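Local atomic coordinates of chaperone SycD (Chlamydia pneumoniae, PDB entry 4NRH), a protein that acts as a type III secretion chaperone of the LcrH/SycD family, forms a complex with the gatekeeper CopN, and probably escorts translocator proteins to secretion. Residues D47-I52 with L86-P91; K126-H131 with V156-K161; Y133-Y138 with E145-A150. All blocks are in the same frame, centred on the assembly; numbering follows the deposited sequence.

Contact 1: D47-I52 with L86-P91; sequences DTYQKI and LVFFNP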
loop_
_atom_site.group_PDB
_atom_site.type_symbol
_atom_site.label_atom_id
_atom_site.label_comp_id
_atom_site.label_asym_id
_atom_site.label_seq_id
_atom_site.Cartn_x
_atom_site.Cartn_y
_atom_site.Cartn_z
ATOM N N ASP D 47 9.484 1.210 17.776
ATOM C CA ASP D 47 8.205 1.879 17.979
ATOM C C ASP D 47 7.066 1.082 17.360
ATOM O O ASP D 47 7.200 0.544 16.262
ATOM C CB ASP D 47 8.232 3.293 17.390
ATOM C CG ASP D 47 9.031 4.261 18.236
ATOM O OD1 ASP D 47 9.388 3.900 19.377
ATOM O OD2 ASP D 47 9.300 5.384 17.762
ATOM N N THR D 48 5.945 1.009 18.069
ATOM C CA THR D 48 4.739 0.411 17.513
ATOM C C THR D 48 4.150 1.351 16.469
ATOM O O THR D 48 4.495 2.533 16.427
ATOM C CB THR D 48 3.688 0.126 18.599
ATOM O OG1 THR D 48 3.256 1.362 19.180
ATOM C CG2 THR D 48 4.266 -0.771 19.687
ATOM N N TYR D 49 3.263 0.834 15.627
ATOM C CA TYR D 49 2.624 1.665 14.613
ATOM C C TYR D 49 1.602 2.614 15.233
ATOM O O TYR D 49 1.268 3.640 14.642
ATOM C CB TYR D 49 1.987 0.797 13.527
ATOM C CG TYR D 49 3.016 0.279 12.546
ATOM C CD1 TYR D 49 3.734 1.156 11.745
ATOM C CD2 TYR D 49 3.285 -1.078 12.434
ATOM C CE1 TYR D 49 4.685 0.700 10.854
ATOM C CE2 TYR D 49 4.234 -1.547 11.544
ATOM C CZ TYR D 49 4.932 -0.652 10.756
ATOM O OH TYR D 49 5.875 -1.109 9.867
ATOM N N GLN D 50 1.100 2.265 16.415
ATOM C CA GLN D 50 0.282 3.194 17.184
ATOM C C GLN D 50 1.096 4.448 17.481
ATOM O O GLN D 50 0.622 5.574 17.317
ATOM C CB GLN D 50 -0.200 2.560 18.489
ATOM C CG GLN D 50 -0.676 3.583 19.508
ATOM C CD GLN D 50 -1.071 2.968 20.835
ATOM O OE1 GLN D 50 -0.762 1.810 21.114
ATOM N NE2 GLN D 50 -1.756 3.746 21.664
ATOM N N LYS D 51 2.332 4.230 17.920
ATOM C CA LYS D 51 3.264 5.311 18.214
ATOM C C LYS D 51 3.595 6.110 16.958
ATOM O O LYS D 51 3.500 7.338 16.947
ATOM C CB LYS D 51 4.543 4.747 18.835
ATOM C CG LYS D 51 5.678 5.747 18.961
ATOM C CD LYS D 51 5.385 6.781 20.031
ATOM C CE LYS D 51 6.636 7.568 20.386
ATOM N NZ LYS D 51 6.393 8.528 21.499
ATOM N N ILE D 52 3.993 5.396 15.908
ATOM C CA ILE D 52 4.364 6.004 14.633
ATOM C C ILE D 52 3.240 6.846 14.027
ATOM O O ILE D 52 3.479 7.948 13.532
ATOM C CB ILE D 52 4.792 4.924 13.617
ATOM C CG1 ILE D 52 6.058 4.213 14.104
ATOM C CG2 ILE D 52 5.015 5.530 12.238
ATOM C CD1 ILE D 52 6.353 2.920 13.377
ATOM N N LEU D 86 -5.990 -3.853 15.431
ATOM C CA LEU D 86 -5.552 -3.433 16.758
ATOM C C LEU D 86 -4.195 -4.036 17.100
ATOM O O LEU D 86 -3.319 -3.360 17.641
ATOM C CB LEU D 86 -6.583 -3.834 17.812
ATOM C CG LEU D 86 -7.840 -2.969 17.884
ATOM C CD1 LEU D 86 -8.840 -3.589 18.838
ATOM C CD2 LEU D 86 -7.487 -1.554 18.314
ATOM N N VAL D 87 -4.036 -5.315 16.782
ATOM C CA VAL D 87 -2.784 -6.019 17.017
ATOM C C VAL D 87 -1.681 -5.444 16.130
ATOM O O VAL D 87 -0.524 -5.345 16.541
ATOM C CB VAL D 87 -2.953 -7.537 16.760
ATOM C CG1 VAL D 87 -1.632 -8.182 16.387
ATOM C CG2 VAL D 87 -3.568 -8.217 17.977
ATOM N N PHE D 88 -2.058 -5.031 14.925
ATOM C CA PHE D 88 -1.129 -4.382 14.005
ATOM C C PHE D 88 -0.607 -3.069 14.582
ATOM O O PHE D 88 0.578 -2.757 14.468
ATOM C CB PHE D 88 -1.804 -4.139 12.649
ATOM C CG PHE D 88 -1.038 -3.214 11.742
ATOM C CD1 PHE D 88 -0.019 -3.699 10.939
ATOM C CD2 PHE D 88 -1.354 -1.865 11.673
ATOM C CE1 PHE D 88 0.685 -2.854 10.100
ATOM C CE2 PHE D 88 -0.655 -1.016 10.836
ATOM C CZ PHE D 88 0.365 -1.511 10.048
ATOM N N PHE D 89 -1.500 -2.303 15.200
ATOM C CA PHE D 89 -1.141 -1.011 15.774
ATOM C C PHE D 89 -0.360 -1.149 17.078
ATOM O O PHE D 89 0.623 -0.442 17.297
ATOM C CB PHE D 89 -2.398 -0.168 15.997
ATOM C CG PHE D 89 -2.973 0.399 14.732
ATOM C CD1 PHE D 89 -2.153 1.022 13.804
ATOM C CD2 PHE D 89 -4.329 0.305 14.465
ATOM C CE1 PHE D 89 -2.675 1.543 12.637
ATOM C CE2 PHE D 89 -4.856 0.824 13.297
ATOM C CZ PHE D 89 -4.028 1.443 12.382
ATOM N N ASN D 90 -0.799 -2.057 17.945
ATOM C CA ASN D 90 -0.113 -2.294 19.209
ATOM C C ASN D 90 -0.234 -3.757 19.622
ATOM O O ASN D 90 -1.198 -4.140 20.285
ATOM C CB ASN D 90 -0.674 -1.380 20.305
ATOM C CG ASN D 90 0.188 -1.362 21.560
ATOM O OD1 ASN D 90 0.981 -2.271 21.805
ATOM N ND2 ASN D 90 0.026 -0.318 22.368
ATOM N N PRO D 91 0.752 -4.579 19.232
ATOM C CA PRO D 91 0.745 -6.023 19.489
ATOM C C PRO D 91 1.138 -6.394 20.917
ATOM O O PRO D 91 1.251 -7.581 21.224
ATOM C CB PRO D 91 1.783 -6.552 18.499
ATOM C CG PRO D 91 2.748 -5.429 18.354
ATOM C CD PRO D 91 1.937 -4.162 18.459
HETATM O O HOH W 1 3.215 -2.061 15.741
#
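Gln50 and Asn90 meet where the short helix 49-52 is pinned against the C-terminal end of helix 76-89, in the helical repeat scaffold of this tetratricopeptide-repeat chaperone. Two direct hydrogen bonds cross the contact. The backbone N of Gln50 donates to Phe89 O, a carbonyl of the last helical turn, at 2.9 Å; the bond is somewhat bent, 149° at the hydrogen. Beside it the side-chain amides join: Asn90 ND2 donates to Gln50 OE1 in a short bond that meets the C=O nearly end-on but is bent at the hydrogen, with the two amide planes turned 55° apart. The glutamine reaches this far because its chain is extended, with CG anti to the backbone N, and its own NE2 goes on to Ile55 O. A water adds a third tie, accepting from Tyr49 N and donating to Phe88 O.

The apolar part is aromatic. The Tyr49 and Phe88 rings lie nearly parallel, 7° apart, but slid so far that they barely overlap, their centroids 4.9 Å apart. Tyr49 CB touches the edge of the Phe89 ring, which also packs on Ile55. Broad rings suit this place between the helices because their faces can lie along one another; Tyr34 packs on Tyr49, Leu31 on Phe88, and Ser278 of the CopN chain touches both.

Thr48 serves as N-cap of helix 49-52: its OG1 accepts from Lys51 N at 3.3 Å, while its CB rests 3.4 Å from Phe89 O.

Contact 2: K126-H131 with V156-K161; sequences KDPYPH and VRAQHK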
loop_
_atom_site.group_PDB
_atom_site.type_symbol
_atom_site.label_atom_id
_atom_site.label_comp_id
_atom_site.label_asym_id
_atom_site.label_seq_id
_atom_site.Cartn_x
_atom_site.Cartn_y
_atom_site.Cartn_z
ATOM N N LYS D 126 1.006 -14.532 34.072
ATOM C CA LYS D 126 0.314 -14.984 35.279
ATOM C C LYS D 126 -1.067 -15.580 35.004
ATOM O O LYS D 126 -1.599 -16.326 35.825
ATOM C CB LYS D 126 0.184 -13.830 36.276
ATOM C CG LYS D 126 1.512 -13.334 36.827
ATOM C CD LYS D 126 1.319 -12.146 37.755
ATOM C CE LYS D 126 2.647 -11.650 38.303
ATOM N NZ LYS D 126 2.491 -10.404 39.106
ATOM N N ASP D 127 -1.642 -15.248 33.853
ATOM C CA ASP D 127 -2.995 -15.684 33.513
ATOM C C ASP D 127 -3.021 -17.138 33.040
ATOM O O ASP D 127 -2.363 -17.486 32.060
ATOM C CB ASP D 127 -3.580 -14.770 32.434
ATOM C CG ASP D 127 -5.093 -14.857 32.339
ATOM O OD1 ASP D 127 -5.689 -15.761 32.958
ATOM O OD2 ASP D 127 -5.689 -14.018 31.632
ATOM N N PRO D 128 -3.783 -17.993 33.741
ATOM C CA PRO D 128 -3.943 -19.398 33.349
ATOM C C PRO D 128 -4.895 -19.595 32.167
ATOM O O PRO D 128 -4.769 -20.582 31.442
ATOM C CB PRO D 128 -4.519 -20.047 34.612
ATOM C CG PRO D 128 -5.241 -18.939 35.297
ATOM C CD PRO D 128 -4.419 -17.709 35.040
ATOM N N TYR D 129 -5.830 -18.668 31.984
ATOM C CA TYR D 129 -6.883 -18.811 30.976
ATOM C C TYR D 129 -6.428 -18.906 29.510
ATOM O O TYR D 129 -7.023 -19.664 28.745
ATOM C CB TYR D 129 -7.894 -17.668 31.122
ATOM C CG TYR D 129 -8.906 -17.919 32.217
ATOM C CD1 TYR D 129 -9.992 -18.758 32.001
ATOM C CD2 TYR D 129 -8.769 -17.333 33.469
ATOM C CE1 TYR D 129 -10.920 -18.999 32.994
ATOM C CE2 TYR D 129 -9.694 -17.570 34.472
ATOM C CZ TYR D 129 -10.766 -18.403 34.228
ATOM O OH TYR D 129 -11.690 -18.642 35.219
ATOM N N PRO D 130 -5.403 -18.130 29.098
ATOM C CA PRO D 130 -4.941 -18.336 27.719
ATOM C C PRO D 130 -4.475 -19.769 27.471
ATOM O O PRO D 130 -4.686 -20.307 26.382
ATOM C CB PRO D 130 -3.776 -17.352 27.587
ATOM C CG PRO D 130 -4.080 -16.283 28.565
ATOM C CD PRO D 130 -4.747 -16.967 29.723
ATOM N N HIS D 131 -3.848 -20.374 28.476
ATOM C CA HIS D 131 -3.396 -21.758 28.388
ATOM C C HIS D 131 -4.566 -22.739 28.372
ATOM O O HIS D 131 -4.534 -23.737 27.653
ATOM C CB HIS D 131 -2.456 -22.084 29.551
ATOM C CG HIS D 131 -1.224 -21.234 29.585
ATOM N ND1 HIS D 131 -0.151 -21.446 28.746
ATOM C CD2 HIS D 131 -0.898 -20.167 30.351
ATOM C CE1 HIS D 131 0.784 -20.547 28.996
ATOM N NE2 HIS D 131 0.356 -19.758 29.964
ATOM N N VAL D 156 -0.682 -24.740 36.905
ATOM C CA VAL D 156 0.350 -24.111 37.724
ATOM C C VAL D 156 -0.038 -22.681 38.091
ATOM O O VAL D 156 0.115 -22.255 39.238
ATOM C CB VAL D 156 1.714 -24.106 36.997
ATOM C CG1 VAL D 156 2.697 -23.181 37.698
ATOM C CG2 VAL D 156 2.273 -25.518 36.914
ATOM N N ARG D 157 -0.556 -21.953 37.109
ATOM C CA ARG D 157 -0.941 -20.559 37.296
ATOM C C ARG D 157 -2.287 -20.411 38.005
ATOM O O ARG D 157 -2.575 -19.363 38.584
ATOM C CB ARG D 157 -0.982 -19.846 35.944
ATOM C CG ARG D 157 0.388 -19.638 35.319
ATOM C CD ARG D 157 0.309 -19.610 33.802
ATOM N NE ARG D 157 1.614 -19.370 33.191
ATOM C CZ ARG D 157 2.534 -20.309 32.996
ATOM N NH1 ARG D 157 2.297 -21.561 33.363
ATOM N NH2 ARG D 157 3.694 -19.997 32.434
ATOM N N ALA D 158 -3.105 -21.459 37.960
ATOM C CA ALA D 158 -4.454 -21.399 38.520
ATOM C C ALA D 158 -4.493 -21.686 40.019
ATOM O O ALA D 158 -5.192 -21.004 40.768
ATOM C CB ALA D 158 -5.371 -22.368 37.784
ATOM N N GLN D 159 -3.746 -22.697 40.452
ATOM C CA GLN D 159 -3.771 -23.114 41.852
ATOM C C GLN D 159 -3.183 -22.057 42.784
ATOM O O GLN D 159 -2.511 -21.125 42.336
ATOM C CB GLN D 159 -3.018 -24.435 42.031
ATOM C CG GLN D 159 -1.542 -24.367 41.678
ATOM C CD GLN D 159 -0.850 -25.710 41.817
ATOM O OE1 GLN D 159 -1.474 -26.706 42.183
ATOM N NE2 GLN D 159 0.446 -25.742 41.528
ATOM N N HIS D 160 -3.485 -22.203 44.074
ATOM C CA HIS D 160 -2.958 -21.360 45.154
ATOM C C HIS D 160 -3.521 -19.936 45.168
ATOM O O HIS D 160 -3.506 -19.275 46.205
ATOM C CB HIS D 160 -1.427 -21.311 45.100
ATOM C CG HIS D 160 -0.784 -22.659 45.021
ATOM N ND1 HIS D 160 0.335 -22.907 44.256
ATOM C CD2 HIS D 160 -1.106 -23.836 45.608
ATOM C CE1 HIS D 160 0.677 -24.177 44.378
ATOM N NE2 HIS D 160 -0.182 -24.763 45.192
ATOM N N LYS D 161 -4.015 -19.462 44.029
ATOM C CA LYS D 161 -4.574 -18.117 43.952
ATOM C C LYS D 161 -6.100 -18.149 43.918
ATOM O O LYS D 161 -6.694 -18.879 43.122
ATOM C CB LYS D 161 -4.036 -17.375 42.727
ATOM C CG LYS D 161 -2.555 -17.042 42.805
ATOM C CD LYS D 161 -2.198 -15.891 41.874
ATOM C CE LYS D 161 -0.690 -15.757 41.715
ATOM N NZ LYS D 161 -0.329 -14.896 40.553
HETATM O O HOH W 2 -0.460 -17.354 38.346
#
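Arg157, in the last turn of helix 147-158, lies along Pro128 and His131 at the start of helix 129-140, so this contact joins the start of one antiparallel helix to the end of the next. Its CB sits on Pro128 CB at 3.8 Å and close to Lys126 O. The chain then runs extended from CG to NE: CG passes the same carbonyl, and CD touches both Asp127 O and His131 CD2, 3.7 Å from the latter. Next, the NE2 corner of His131 stands over one face of the guanidinium, toward its rim, 3.5 Å from Arg157 NE with an angle too poor for a hydrogen bond and the planes 49° apart. Beyond, NH1 donates to Met153 O and NH2 forms a salt bridge with Asp125, fixing the tip.

Pro128 suits the turn leading into helix 129-140, where proline's missing N-H costs no helix bond, and its CB packs on Ala158 CB at 4.0 Å. Just before it, Asp127 OD1 accepts from Tyr129 N, a capping bond, and OD2 pairs with Arg124. A water donates to both Lys126 O and Arg157 O, with a weak bond from Lys161 NZ. No direct hydrogen bond links the segments: carbon packing and one water join them, and the arginine's charge is probably balanced largely by Asp125.

Contact 3: Y133-Y138 with E145-A150; sequences YAYICY and EEAEKA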
loop_
_atom_site.group_PDB
_atom_site.type_symbol
_atom_site.label_atom_id
_atom_site.label_comp_id
_atom_site.label_asym_id
_atom_site.label_seq_id
_atom_site.Cartn_x
_atom_site.Cartn_y
_atom_site.Cartn_z
ATOM N N TYR D 133 -7.656 -22.213 27.251
ATOM C CA TYR D 133 -8.325 -22.150 25.956
ATOM C C TYR D 133 -7.453 -22.754 24.862
ATOM O O TYR D 133 -7.958 -23.208 23.835
ATOM C CB TYR D 133 -8.703 -20.707 25.617
ATOM C CG TYR D 133 -9.906 -20.221 26.392
ATOM C CD1 TYR D 133 -11.166 -20.756 26.158
ATOM C CD2 TYR D 133 -9.781 -19.242 27.369
ATOM C CE1 TYR D 133 -12.269 -20.323 26.867
ATOM C CE2 TYR D 133 -10.878 -18.803 28.085
ATOM C CZ TYR D 133 -12.120 -19.347 27.830
ATOM O OH TYR D 133 -13.217 -18.913 28.538
ATOM N N ALA D 134 -6.142 -22.752 25.084
ATOM C CA ALA D 134 -5.225 -23.468 24.207
ATOM C C ALA D 134 -5.454 -24.969 24.348
ATOM O O ALA D 134 -5.437 -25.707 23.363
ATOM C CB ALA D 134 -3.781 -23.110 24.525
ATOM N N TYR D 135 -5.674 -25.407 25.585
ATOM C CA TYR D 135 -5.987 -26.802 25.880
ATOM C C TYR D 135 -7.247 -27.249 25.146
ATOM O O TYR D 135 -7.275 -28.321 24.541
ATOM C CB TYR D 135 -6.144 -27.007 27.392
ATOM C CG TYR D 135 -7.126 -28.094 27.781
ATOM C CD1 TYR D 135 -6.746 -29.430 27.794
ATOM C CD2 TYR D 135 -8.427 -27.779 28.157
ATOM C CE1 TYR D 135 -7.639 -30.422 28.155
ATOM C CE2 TYR D 135 -9.326 -28.764 28.516
ATOM C CZ TYR D 135 -8.927 -30.084 28.515
ATOM O OH TYR D 135 -9.818 -31.069 28.876
ATOM N N ILE D 136 -8.291 -26.428 25.217
ATOM C CA ILE D 136 -9.540 -26.703 24.514
ATOM C C ILE D 136 -9.311 -26.863 23.011
ATOM O O ILE D 136 -9.784 -27.819 22.401
ATOM C CB ILE D 136 -10.578 -25.587 24.752
ATOM C CG1 ILE D 136 -11.017 -25.565 26.217
ATOM C CG2 ILE D 136 -11.783 -25.771 23.844
ATOM C CD1 ILE D 136 -12.073 -24.523 26.517
ATOM N N CYS D 137 -8.564 -25.931 22.426
ATOM C CA CYS D 137 -8.298 -25.949 20.991
ATOM C C CYS D 137 -7.452 -27.151 20.578
ATOM O O CYS D 137 -7.723 -27.783 19.556
ATOM C CB CYS D 137 -7.612 -24.651 20.563
ATOM S SG CYS D 137 -8.702 -23.211 20.519
ATOM N N TYR D 138 -6.424 -27.457 21.366
ATOM C CA TYR D 138 -5.581 -28.623 21.111
ATOM C C TYR D 138 -6.400 -29.909 21.194
ATOM O O TYR D 138 -6.119 -30.886 20.499
ATOM C CB TYR D 138 -4.420 -28.680 22.104
ATOM C CG TYR D 138 -3.277 -27.736 21.801
ATOM C CD1 TYR D 138 -2.783 -27.600 20.510
ATOM C CD2 TYR D 138 -2.687 -26.988 22.810
ATOM C CE1 TYR D 138 -1.734 -26.742 20.234
ATOM C CE2 TYR D 138 -1.641 -26.126 22.545
ATOM C CZ TYR D 138 -1.169 -26.006 21.256
ATOM O OH TYR D 138 -0.125 -25.149 20.989
ATOM N N GLU D 145 -1.815 -33.566 21.226
ATOM C CA GLU D 145 -1.141 -34.018 22.458
ATOM C C GLU D 145 -0.442 -32.843 23.142
ATOM O O GLU D 145 0.317 -33.019 24.095
ATOM C CB GLU D 145 -0.161 -35.173 22.208
ATOM C CG GLU D 145 -0.817 -36.549 22.253
ATOM C CD GLU D 145 -1.259 -37.043 20.890
ATOM O OE1 GLU D 145 -0.971 -36.360 19.886
ATOM O OE2 GLU D 145 -1.902 -38.112 20.826
ATOM N N GLU D 146 -0.721 -31.645 22.639
ATOM C CA GLU D 146 -0.250 -30.397 23.229
ATOM C C GLU D 146 -1.258 -29.912 24.263
ATOM O O GLU D 146 -0.983 -28.985 25.027
ATOM C CB GLU D 146 -0.044 -29.325 22.155
ATOM C CG GLU D 146 1.269 -29.412 21.396
ATOM C CD GLU D 146 2.476 -29.162 22.278
ATOM O OE1 GLU D 146 2.434 -28.217 23.092
ATOM O OE2 GLU D 146 3.471 -29.906 22.147
ATOM N N ALA D 147 -2.428 -30.542 24.270
ATOM C CA ALA D 147 -3.507 -30.187 25.185
ATOM C C ALA D 147 -3.102 -30.379 26.644
ATOM O O ALA D 147 -3.327 -29.497 27.472
ATOM C CB ALA D 147 -4.750 -31.009 24.874
ATOM N N GLU D 148 -2.512 -31.529 26.956
ATOM C CA GLU D 148 -2.103 -31.823 28.326
ATOM C C GLU D 148 -1.013 -30.872 28.816
ATOM O O GLU D 148 -1.051 -30.417 29.959
ATOM C CB GLU D 148 -1.622 -33.271 28.446
ATOM C CG GLU D 148 -2.741 -34.299 28.485
ATOM C CD GLU D 148 -3.606 -34.167 29.727
ATOM O OE1 GLU D 148 -3.074 -33.769 30.785
ATOM O OE2 GLU D 148 -4.816 -34.464 29.646
ATOM N N LYS D 149 -0.045 -30.579 27.953
ATOM C CA LYS D 149 1.030 -29.654 28.299
ATOM C C LYS D 149 0.485 -28.261 28.604
ATOM O O LYS D 149 0.959 -27.580 29.512
ATOM C CB LYS D 149 2.060 -29.576 27.170
ATOM C CG LYS D 149 3.272 -28.723 27.506
ATOM C CD LYS D 149 4.154 -28.495 26.290
ATOM C CE LYS D 149 4.756 -29.798 25.790
ATOM N NZ LYS D 149 5.762 -29.566 24.716
ATOM N N ALA D 150 -0.518 -27.845 27.837
ATOM C CA ALA D 150 -1.147 -26.544 28.027
ATOM C C ALA D 150 -2.032 -26.544 29.270
ATOM O O ALA D 150 -2.179 -25.520 29.937
ATOM C CB ALA D 150 -1.957 -26.160 26.798
#
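Tyr138 lays its ring against Glu146, and Ala147 fits in beside it, where helices 129-140 and 147-158 pack as an antiparallel helical hairpin close to the turn that joins them. The main bump is Glu146 CB, which stands 3.3 Å above the centre of the Tyr138 ring, only 1° off its normal, in a CH-pi contact. The ring is brought there with CG anti to its carbonyl carbon (chi1 -78°), and it runs side by side with the glutamate.

Ala147 fills the hollow between the two tyrosines: its methyl is 3.6 Å from Tyr138 CB and 3.9 Å from Tyr135 CD1. So small a side chain lets the backbones come close, with the CA atoms of Tyr135 and Ala147 4.3 Å apart. One turn on, Ala150 CB lies at the edge of the Tyr138 ring and also reaches Ala134 CB at 4.2 Å, methyl to methyl. Tyr135 turns an edge to the backbone, its CD1 3.4 Å from Ala147 O.

Glu146 bends at chi2, and its OE2 makes a salt bridge to Lys149 NZ, three residues on, whose hydrogen bond is weak. No hydrogen bond spans the segments, so fit of shape and dispersion hold the pair, while the charged group is occupied within its own segment.

Contacts 2 and 3 join the same two helices, 129-140 and 147-158: contact 3 near the turn between them and contact 2 at their far ends, with contact 3 nested inside the loop that contact 2 closes. They touch each other through His131 CB and Ala150 O. Contact 1, on other helices, lies about 28 and 29 Å from the centres of contacts 2 and 3; it alone meets CopN. All are partly buried, but contact 1 has four buried touching residues and none exposed, whereas contact 2 has two exposed lysines at its border. Contact 1 combines direct hydrogen bonds with aromatic rings, contact 2 relies on arginine packing and a water, and contact 3 on apolar and ring packing, partly against backbone.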